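Local coordinates for protein glucose dehydrogenase (Serratia sp. FS14, PDB 7CDY) that belongs to the glucose/sorbosone dehydrogenase family of beta-propeller proteins and carries a bound calcium ion, at residues Glu64-Pro69 with Leu129-Gln134; Arg76-Phe81 with Val94-Leu99; Leu137-Gly142 with Val161-Glu166. One frame throughout, in Å; residues are numbered along the deposited sequence.

Contact 1 (Glu64-Pro69 with Leu129-Gln134)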
loop_
_atom_site.group_PDB
_atom_site.type_symbol
_atom_site.label_atom_id
_atom_site.label_comp_id
_atom_site.label_asym_id
_atom_site.label_seq_id
_atom_site.Cartn_x
_atom_site.Cartn_y
_atom_site.Cartn_z
ATOM N N GLU A 64 1.578 3.008 6.436
ATOM C CA GLU A 64 2.852 2.748 5.773
ATOM C C GLU A 64 4.016 3.427 6.483
ATOM O O GLU A 64 3.893 4.556 6.963
ATOM C CB GLU A 64 2.813 3.252 4.321
ATOM C CG GLU A 64 3.930 2.711 3.419
ATOM C CD GLU A 64 3.552 1.400 2.771
ATOM O OE1 GLU A 64 3.279 0.413 3.496
ATOM O OE2 GLU A 64 3.497 1.343 1.522
ATOM N N VAL A 65 5.167 2.756 6.483
ATOM C CA VAL A 65 6.454 3.373 6.791
ATOM C C VAL A 65 7.330 3.265 5.549
ATOM O O VAL A 65 7.444 2.191 4.949
ATOM C CB VAL A 65 7.121 2.747 8.033
ATOM C CG1 VAL A 65 7.328 1.229 7.897
ATOM C CG2 VAL A 65 8.446 3.447 8.332
ATOM N N LEU A 66 7.928 4.386 5.145
ATOM C CA LEU A 66 8.757 4.424 3.942
ATOM C C LEU A 66 9.933 5.374 4.138
ATOM O O LEU A 66 9.773 6.604 4.063
ATOM C CB LEU A 66 7.937 4.808 2.712
ATOM C CG LEU A 66 8.687 4.864 1.375
ATOM C CD1 LEU A 66 9.469 3.590 1.136
ATOM C CD2 LEU A 66 7.731 5.117 0.207
ATOM N N PRO A 67 11.125 4.841 4.378
ATOM C CA PRO A 67 12.327 5.677 4.360
ATOM C C PRO A 67 12.471 6.372 3.019
ATOM O O PRO A 67 12.094 5.851 1.968
ATOM C CB PRO A 67 13.458 4.669 4.574
ATOM C CG PRO A 67 12.793 3.511 5.279
ATOM C CD PRO A 67 11.424 3.444 4.699
ATOM N N ALA A 68 12.994 7.589 3.065
ATOM C CA ALA A 68 13.284 8.300 1.831
ATOM C C ALA A 68 14.327 7.528 1.022
ATOM O O ALA A 68 15.134 6.773 1.588
ATOM C CB ALA A 68 13.822 9.696 2.151
ATOM N N PRO A 69 14.343 7.696 -0.306
ATOM C CA PRO A 69 15.379 7.023 -1.105
ATOM C C PRO A 69 16.783 7.330 -0.621
ATOM O O PRO A 69 17.656 6.453 -0.670
ATOM C CB PRO A 69 15.128 7.543 -2.530
ATOM C CG PRO A 69 13.683 7.958 -2.536
ATOM C CD PRO A 69 13.385 8.447 -1.144
ATOM N N LEU A 129 2.460 3.702 -0.051
ATOM C CA LEU A 129 3.339 4.748 -0.565
ATOM C C LEU A 129 4.405 4.103 -1.434
ATOM O O LEU A 129 4.813 2.964 -1.186
ATOM C CB LEU A 129 4.077 5.451 0.578
ATOM C CG LEU A 129 3.211 6.064 1.666
ATOM C CD1 LEU A 129 4.086 6.610 2.782
ATOM C CD2 LEU A 129 2.318 7.172 1.120
ATOM N N ALA A 130 4.899 4.846 -2.432
ATOM C CA ALA A 130 6.021 4.362 -3.224
ATOM C C ALA A 130 6.692 5.532 -3.925
ATOM O O ALA A 130 6.014 6.433 -4.430
ATOM C CB ALA A 130 5.561 3.341 -4.277
ATOM N N PHE A 131 8.019 5.489 -3.987
ATOM C CA PHE A 131 8.761 6.458 -4.778
ATOM C C PHE A 131 8.987 5.920 -6.190
ATOM O O PHE A 131 9.168 4.720 -6.400
ATOM C CB PHE A 131 10.100 6.788 -4.104
ATOM C CG PHE A 131 9.970 7.718 -2.932
ATOM C CD1 PHE A 131 9.849 9.085 -3.132
ATOM C CD2 PHE A 131 9.959 7.237 -1.629
ATOM C CE1 PHE A 131 9.709 9.943 -2.056
ATOM C CE2 PHE A 131 9.835 8.105 -0.558
ATOM C CZ PHE A 131 9.703 9.455 -0.775
ATOM N N ASP A 132 8.960 6.820 -7.170
ATOM C CA ASP A 132 9.353 6.447 -8.523
ATOM C C ASP A 132 10.857 6.684 -8.717
ATOM O O ASP A 132 11.571 7.054 -7.785
ATOM C CB ASP A 132 8.437 7.100 -9.567
ATOM C CG ASP A 132 8.739 8.584 -9.809
ATOM O OD1 ASP A 132 9.668 9.150 -9.220
ATOM O OD2 ASP A 132 7.999 9.184 -10.619
ATOM N N ARG A 133 11.347 6.478 -9.945
ATOM C CA ARG A 133 12.788 6.574 -10.194
ATOM C C ARG A 133 13.328 7.985 -9.990
ATOM O O ARG A 133 14.514 8.149 -9.675
ATOM C CB ARG A 133 13.117 6.094 -11.607
ATOM C CG ARG A 133 13.190 4.580 -11.763
ATOM C CD ARG A 133 13.408 4.208 -13.223
ATOM N NE ARG A 133 13.455 2.764 -13.430
ATOM C CZ ARG A 133 13.587 2.186 -14.619
ATOM N NH1 ARG A 133 13.677 2.934 -15.710
ATOM N NH2 ARG A 133 13.628 0.864 -14.720
ATOM N N GLN A 134 12.490 9.008 -10.165
ATOM C CA GLN A 134 12.896 10.401 -10.012
ATOM C C GLN A 134 12.663 10.936 -8.608
ATOM O O GLN A 134 12.858 12.132 -8.368
ATOM C CB GLN A 134 12.173 11.289 -11.029
ATOM C CG GLN A 134 12.872 11.387 -12.374
ATOM C CD GLN A 134 12.718 10.130 -13.196
ATOM O OE1 GLN A 134 13.702 9.488 -13.563
ATOM N NE2 GLN A 134 11.474 9.768 -13.490
#
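Two neighbouring sheets of the beta-propeller face each other where strand 62-67 of one packs against strand 129-131 of the next, the strand pieces 64-67 and 129-131 running nearly parallel at 18° with axes 7.8 Å apart. One hydrogen bond links them: the backbone N of Leu129 reaches OE2 of Glu64 at 3.0 Å, almost straight, from the anti side of the carboxylate and 33° out of its plane. With CG anti to the backbone N, Glu64 lays CB and CG beside CG of Leu129, the two side chains running alongside each other and pointing opposite ways; a bend at chi2 (88°) then swings the carboxylate toward Leu129 N. The carboxylate has several partners, since OE1 also meets Ser16 and Lys128 and OE2 pairs with Arg323. Beyond it the contact is apolar. CD2 of Leu66 wedges between CB of Leu129 (3.7 Å) and CD2 of Phe131 (3.6 Å). Pro69 puts its CD over the centre of the Phe131 ring, 3.6 Å from the centroid, in a CH-pi contact. Around this seam, Tyr78 of strand 76-84 meets Phe131 edge-to-face, Trp15 of strand 3-19 touches Glu64, and Leu137 and Ile139 of strand 137-140 pack on Phe131 and Leu129, respectively.

Contact 2 (Arg76-Phe81 with Val94-Leu99); sequences RVYLSF and VGYGRL
The guanidinium of Arg76 lies flat on the ring of Tyr96, the planes 13° apart and the centres separated by 3.8 Å, a stacked cation-pi pair. The chain runs extended through chi1 and chi2, which brings CD over the same ring face, 3.7 Å from its centroid; the bend at chi3 (-66°) then turns NE and CZ to lie along it toward the hydroxyl end. Tyr96 in turn sets its CB over the rim of the Tyr78 ring, while CD2 of Tyr96 comes 3.6 Å from CE2 of Tyr78; the two tyrosines point the same way with planes inclined at 57°. Beneath these side chains, strands 76-84 and 90-99 form an antiparallel hairpin. Val77 and Gly97 make one hydrogen-bonded pair, N of Val77 to O of Gly97 at 2.9 Å; Leu79 and Gly95 make the other. On the sheet face that bears Val77, its CG2 touches CB of Leu99. NH1 of Arg76 forms a salt bridge with OE2 of Glu166, OH of Tyr96 is hydrogen-bonded to OE1, and Tyr78 OH bonds to the carbonyl of Ala165. The cation thus has the Tyr96 ring over one face and a carboxylate at its NH1 edge, electron-rich partners that probably limit its rotation.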
loop_
_atom_site.group_PDB
_atom_site.type_symbol
_atom_site.label_atom_id
_atom_site.label_comp_id
_atom_site.label_asym_id
_atom_site.label_seq_id
_atom_site.Cartn_x
_atom_site.Cartn_y
_atom_site.Cartn_z
ATOM N N ARG A 76 15.490 10.399 6.682
ATOM C CA ARG A 76 14.094 10.801 6.613
ATOM C C ARG A 76 13.185 9.582 6.459
ATOM O O ARG A 76 13.464 8.682 5.666
ATOM C CB ARG A 76 13.898 11.750 5.428
ATOM C CG ARG A 76 12.465 12.202 5.254
ATOM C CD ARG A 76 12.336 13.270 4.181
ATOM N NE ARG A 76 13.009 14.508 4.558
ATOM C CZ ARG A 76 13.019 15.600 3.806
ATOM N NH1 ARG A 76 12.399 15.597 2.631
ATOM N NH2 ARG A 76 13.658 16.678 4.235
ATOM N N VAL A 77 12.097 9.575 7.226
ATOM C CA VAL A 77 11.133 8.478 7.232
ATOM C C VAL A 77 9.746 9.068 7.015
ATOM O O VAL A 77 9.296 9.914 7.798
ATOM C CB VAL A 77 11.174 7.672 8.541
ATOM C CG1 VAL A 77 10.116 6.567 8.503
ATOM C CG2 VAL A 77 12.558 7.073 8.733
ATOM N N TYR A 78 9.072 8.620 5.952
ATOM C CA TYR A 78 7.682 8.976 5.692
ATOM C C TYR A 78 6.747 7.972 6.359
ATOM O O TYR A 78 7.053 6.772 6.446
ATOM C CB TYR A 78 7.406 8.977 4.180
ATOM C CG TYR A 78 8.138 10.062 3.417
ATOM C CD1 TYR A 78 9.494 9.938 3.135
ATOM C CD2 TYR A 78 7.473 11.206 2.979
ATOM C CE1 TYR A 78 10.181 10.942 2.450
ATOM C CE2 TYR A 78 8.152 12.213 2.286
ATOM C CZ TYR A 78 9.496 12.060 2.023
ATOM O OH TYR A 78 10.186 13.051 1.344
ATOM N N LEU A 79 5.595 8.469 6.826
ATOM C CA LEU A 79 4.541 7.626 7.384
ATOM C C LEU A 79 3.211 8.028 6.781
ATOM O O LEU A 79 2.958 9.216 6.560
ATOM C CB LEU A 79 4.422 7.798 8.909
ATOM C CG LEU A 79 5.621 7.433 9.775
ATOM C CD1 LEU A 79 5.369 7.867 11.226
ATOM C CD2 LEU A 79 5.907 5.940 9.706
ATOM N N SER A 80 2.351 7.049 6.537
ATOM C CA SER A 80 0.950 7.325 6.277
ATOM C C SER A 80 0.121 6.799 7.442
ATOM O O SER A 80 0.538 5.866 8.147
ATOM C CB SER A 80 0.488 6.741 4.942
ATOM O OG SER A 80 0.362 5.334 5.044
ATOM N N PHE A 81 -1.035 7.423 7.676
ATOM C CA PHE A 81 -1.865 7.058 8.820
ATOM C C PHE A 81 -3.270 7.598 8.638
ATOM O O PHE A 81 -3.507 8.540 7.881
ATOM C CB PHE A 81 -1.266 7.525 10.159
ATOM C CG PHE A 81 -1.068 9.037 10.282
ATOM C CD1 PHE A 81 -0.012 9.679 9.637
ATOM C CD2 PHE A 81 -1.917 9.801 11.086
ATOM C CE1 PHE A 81 0.181 11.057 9.778
ATOM C CE2 PHE A 81 -1.727 11.180 11.236
ATOM C CZ PHE A 81 -0.682 11.800 10.577
ATOM N N VAL A 94 -0.231 11.904 5.277
ATOM C CA VAL A 94 1.139 11.485 5.013
ATOM C C VAL A 94 2.060 12.571 5.551
ATOM O O VAL A 94 1.810 13.768 5.333
ATOM C CB VAL A 94 1.374 11.258 3.505
ATOM C CG1 VAL A 94 2.823 10.864 3.225
ATOM C CG2 VAL A 94 0.408 10.192 2.967
ATOM N N GLY A 95 3.108 12.170 6.266
ATOM C CA GLY A 95 4.090 13.120 6.747
ATOM C C GLY A 95 5.463 12.489 6.768
ATOM O O GLY A 95 5.641 11.332 6.380
ATOM N N TYR A 96 6.442 13.253 7.252
ATOM C CA TYR A 96 7.757 12.682 7.467
ATOM C C TYR A 96 8.408 13.316 8.681
ATOM O O TYR A 96 8.052 14.423 9.099
ATOM C CB TYR A 96 8.663 12.771 6.232
ATOM C CG TYR A 96 9.143 14.164 5.844
ATOM C CD1 TYR A 96 10.165 14.800 6.556
ATOM C CD2 TYR A 96 8.623 14.812 4.723
ATOM C CE1 TYR A 96 10.631 16.063 6.187
ATOM C CE2 TYR A 96 9.081 16.077 4.345
ATOM C CZ TYR A 96 10.090 16.683 5.086
ATOM O OH TYR A 96 10.561 17.930 4.728
ATOM N N GLY A 97 9.348 12.573 9.251
ATOM C CA GLY A 97 10.278 13.079 10.240
ATOM C C GLY A 97 11.645 12.487 9.992
ATOM O O GLY A 97 11.867 11.825 8.970
ATOM N N ARG A 98 12.588 12.729 10.899
ATOM C CA ARG A 98 13.929 12.181 10.773
ATOM C C ARG A 98 14.151 11.170 11.886
ATOM O O ARG A 98 13.977 11.500 13.066
ATOM C CB ARG A 98 14.983 13.287 10.854
ATOM C CG ARG A 98 16.391 12.765 10.689
ATOM C CD ARG A 98 17.435 13.866 10.833
ATOM N NE ARG A 98 18.783 13.361 10.577
ATOM C CZ ARG A 98 19.571 12.815 11.501
ATOM N NH1 ARG A 98 19.129 12.661 12.752
ATOM N NH2 ARG A 98 20.786 12.394 11.163
ATOM N N LEU A 99 14.547 9.958 11.524
ATOM C CA LEU A 99 14.869 8.975 12.549
ATOM C C LEU A 99 16.189 9.364 13.206
ATOM O O LEU A 99 17.208 9.524 12.526
ATOM C CB LEU A 99 14.952 7.572 11.948
ATOM C CG LEU A 99 15.158 6.431 12.956
ATOM C CD1 LEU A 99 14.012 6.392 13.950
ATOM C CD2 LEU A 99 15.299 5.095 12.249
#

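Contact 3 (Leu137-Gly142 with Val161-Glu166); sequences LFIALG and VRLTAE
Arg162 lays its aliphatic chain across the ring of Phe138, its partner in the non-hydrogen-bonded pair of two antiparallel strands. CB starts the approach, 4.1 Å from CE2 of Phe138. CG, placed anti to the backbone N (chi1 -176°), stands over one face of the ring toward its rim, 4.0 Å from the centroid, in a CH-pi contact. CD comes nearest, 3.5 Å from CZ of Phe138. The chain then turns at chi3 (68°), and the guanidinium, inclined at 43° to the ring, is directed to other partners: NH2 forms a salt bridge with Asp172 and a hydrogen bond with Asn173, while Tyr136 offers a cation-pi contact. Trp186 meets the Phe138 ring edge-to-face.

Below this pair the backbones are joined by four hydrogen bonds. Leu137 and Leu163 exchange two, with N of Leu137 2.8 Å from O of Leu163, and Ile139 and Val161 exchange the others, with N of Val161 2.8 Å from O of Ile139. On the face opposite Phe138, CD1 of Ile139 touches CD1 of Leu163 at 3.7 Å and lies near CG1 of Val161; CD1 of Leu141 meets CG2 of Val161. Past the strand, OG1 of Thr164 accepts the backbone N of Glu166 in an ST turn and is also hydrogen-bonded to Ala168 N.

The chemistry divides by face: one is aliphatic and packs against Phe113 of strand 109-114, whereas on the other a buried arginine spends its methylenes on an aromatic ring and has its charge compensated by Asp172, with Asn173 adding a hydrogen bond.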
loop_
_atom_site.group_PDB
_atom_site.type_symbol
_atom_site.label_atom_id
_atom_site.label_comp_id
_atom_site.label_asym_id
_atom_site.label_seq_id
_atom_site.Cartn_x
_atom_site.Cartn_y
_atom_site.Cartn_z
ATOM N N LEU A 137 6.787 11.056 -4.981
ATOM C CA LEU A 137 6.075 10.233 -4.011
ATOM C C LEU A 137 4.673 9.935 -4.521
ATOM O O LEU A 137 3.887 10.857 -4.758
ATOM C CB LEU A 137 6.001 10.973 -2.678
ATOM C CG LEU A 137 5.243 10.240 -1.568
ATOM C CD1 LEU A 137 5.853 8.865 -1.267
ATOM C CD2 LEU A 137 5.199 11.112 -0.312
ATOM N N PHE A 138 4.358 8.648 -4.679
ATOM C CA PHE A 138 3.009 8.194 -4.991
ATOM C C PHE A 138 2.278 7.745 -3.729
ATOM O O PHE A 138 2.847 7.053 -2.877
ATOM C CB PHE A 138 3.039 7.060 -6.014
ATOM C CG PHE A 138 3.292 7.522 -7.420
ATOM C CD1 PHE A 138 4.560 7.901 -7.822
ATOM C CD2 PHE A 138 2.255 7.568 -8.342
ATOM C CE1 PHE A 138 4.785 8.338 -9.124
ATOM C CE2 PHE A 138 2.479 7.984 -9.641
ATOM C CZ PHE A 138 3.738 8.372 -10.023
ATOM N N ILE A 139 1.021 8.160 -3.609
ATOM C CA ILE A 139 0.197 7.893 -2.435
ATOM C C ILE A 139 -1.123 7.304 -2.920
ATOM O O ILE A 139 -1.848 7.948 -3.687
ATOM C CB ILE A 139 -0.075 9.185 -1.646
ATOM C CG1 ILE A 139 1.233 9.893 -1.268
ATOM C CG2 ILE A 139 -0.924 8.891 -0.434
ATOM C CD1 ILE A 139 1.023 11.329 -0.821
ATOM N N ALA A 140 -1.459 6.103 -2.449
ATOM C CA ALA A 140 -2.685 5.416 -2.857
ATOM C C ALA A 140 -3.761 5.650 -1.803
ATOM O O ALA A 140 -3.561 5.328 -0.627
ATOM C CB ALA A 140 -2.412 3.923 -3.041
ATOM N N LEU A 141 -4.903 6.188 -2.219
ATOM C CA LEU A 141 -5.979 6.562 -1.307
ATOM C C LEU A 141 -7.262 5.805 -1.616
ATOM O O LEU A 141 -7.713 5.775 -2.766
ATOM C CB LEU A 141 -6.255 8.061 -1.395
ATOM C CG LEU A 141 -5.075 8.971 -1.054
ATOM C CD1 LEU A 141 -5.403 10.417 -1.381
ATOM C CD2 LEU A 141 -4.715 8.835 0.420
ATOM N N GLY A 142 -7.864 5.210 -0.576
ATOM C CA GLY A 142 -9.187 4.641 -0.714
ATOM C C GLY A 142 -10.258 5.720 -0.744
ATOM O O GLY A 142 -10.012 6.905 -0.528
ATOM N N VAL A 161 -2.249 9.671 -5.894
ATOM C CA VAL A 161 -1.724 11.031 -5.858
ATOM C C VAL A 161 -0.225 10.966 -6.119
ATOM O O VAL A 161 0.440 10.010 -5.708
ATOM C CB VAL A 161 -2.030 11.633 -4.469
ATOM C CG1 VAL A 161 -1.049 12.735 -4.084
ATOM C CG2 VAL A 161 -3.469 12.130 -4.413
ATOM N N ARG A 162 0.308 11.967 -6.831
ATOM C CA ARG A 162 1.750 12.107 -7.036
ATOM C C ARG A 162 2.188 13.481 -6.560
ATOM O O ARG A 162 1.656 14.500 -7.024
ATOM C CB ARG A 162 2.155 11.936 -8.499
ATOM C CG ARG A 162 3.674 11.978 -8.680
ATOM C CD ARG A 162 4.118 11.855 -10.133
ATOM N NE ARG A 162 3.741 13.024 -10.917
ATOM C CZ ARG A 162 4.558 13.717 -11.708
ATOM N NH1 ARG A 162 5.837 13.389 -11.831
ATOM N NH2 ARG A 162 4.073 14.748 -12.380
ATOM N N LEU A 163 3.173 13.513 -5.657
ATOM C CA LEU A 163 3.714 14.739 -5.079
ATOM C C LEU A 163 5.234 14.736 -5.172
ATOM O O LEU A 163 5.865 13.709 -5.420
ATOM C CB LEU A 163 3.310 14.895 -3.610
ATOM C CG LEU A 163 1.809 14.867 -3.315
ATOM C CD1 LEU A 163 1.567 14.859 -1.816
ATOM C CD2 LEU A 163 1.108 16.043 -3.978
ATOM N N THR A 164 5.823 15.912 -4.945
ATOM C CA THR A 164 7.266 15.970 -4.741
ATOM C C THR A 164 7.623 15.401 -3.371
ATOM O O THR A 164 6.760 15.117 -2.535
ATOM C CB THR A 164 7.783 17.412 -4.808
ATOM O OG1 THR A 164 7.367 18.123 -3.635
ATOM C CG2 THR A 164 7.282 18.134 -6.079
ATOM N N ALA A 165 8.934 15.284 -3.134
ATOM C CA ALA A 165 9.447 14.828 -1.845
ATOM C C ALA A 165 8.961 15.681 -0.680
ATOM O O ALA A 165 8.940 15.201 0.464
ATOM C CB ALA A 165 10.979 14.838 -1.877
ATOM N N GLU A 166 8.603 16.936 -0.927
ATOM C CA GLU A 166 8.129 17.834 0.112
ATOM C C GLU A 166 6.616 17.965 0.136
ATOM O O GLU A 166 6.087 18.777 0.900
ATOM C CB GLU A 166 8.771 19.222 -0.052
ATOM C CG GLU A 166 10.293 19.223 0.074
ATOM C CD GLU A 166 10.791 18.682 1.407
ATOM O OE1 GLU A 166 10.048 18.796 2.404
ATOM O OE2 GLU A 166 11.933 18.178 1.439
#

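Overall arrangement
From the N terminus, strand 62-67 leads into the hairpin of strands 76-84 and 90-99, so contact 2 closes a short loop well before the chain returns at strand 129-131 to close the longer loop of contact 1, which encloses it. Contact 3 follows in series, joining strands 137-140 and 160-163. Contacts 2 and 3 each build one sheet, and contact 1 joins the two; its strands are probably hydrogen-bonded within their own sheets to strands 76-84 of contact 2 and 137-140 of contact 3, which connects all three. Further links between the sheets run from Tyr96 and Tyr78 to Glu166 and Ala165, and through packing of Val94 on Ile139.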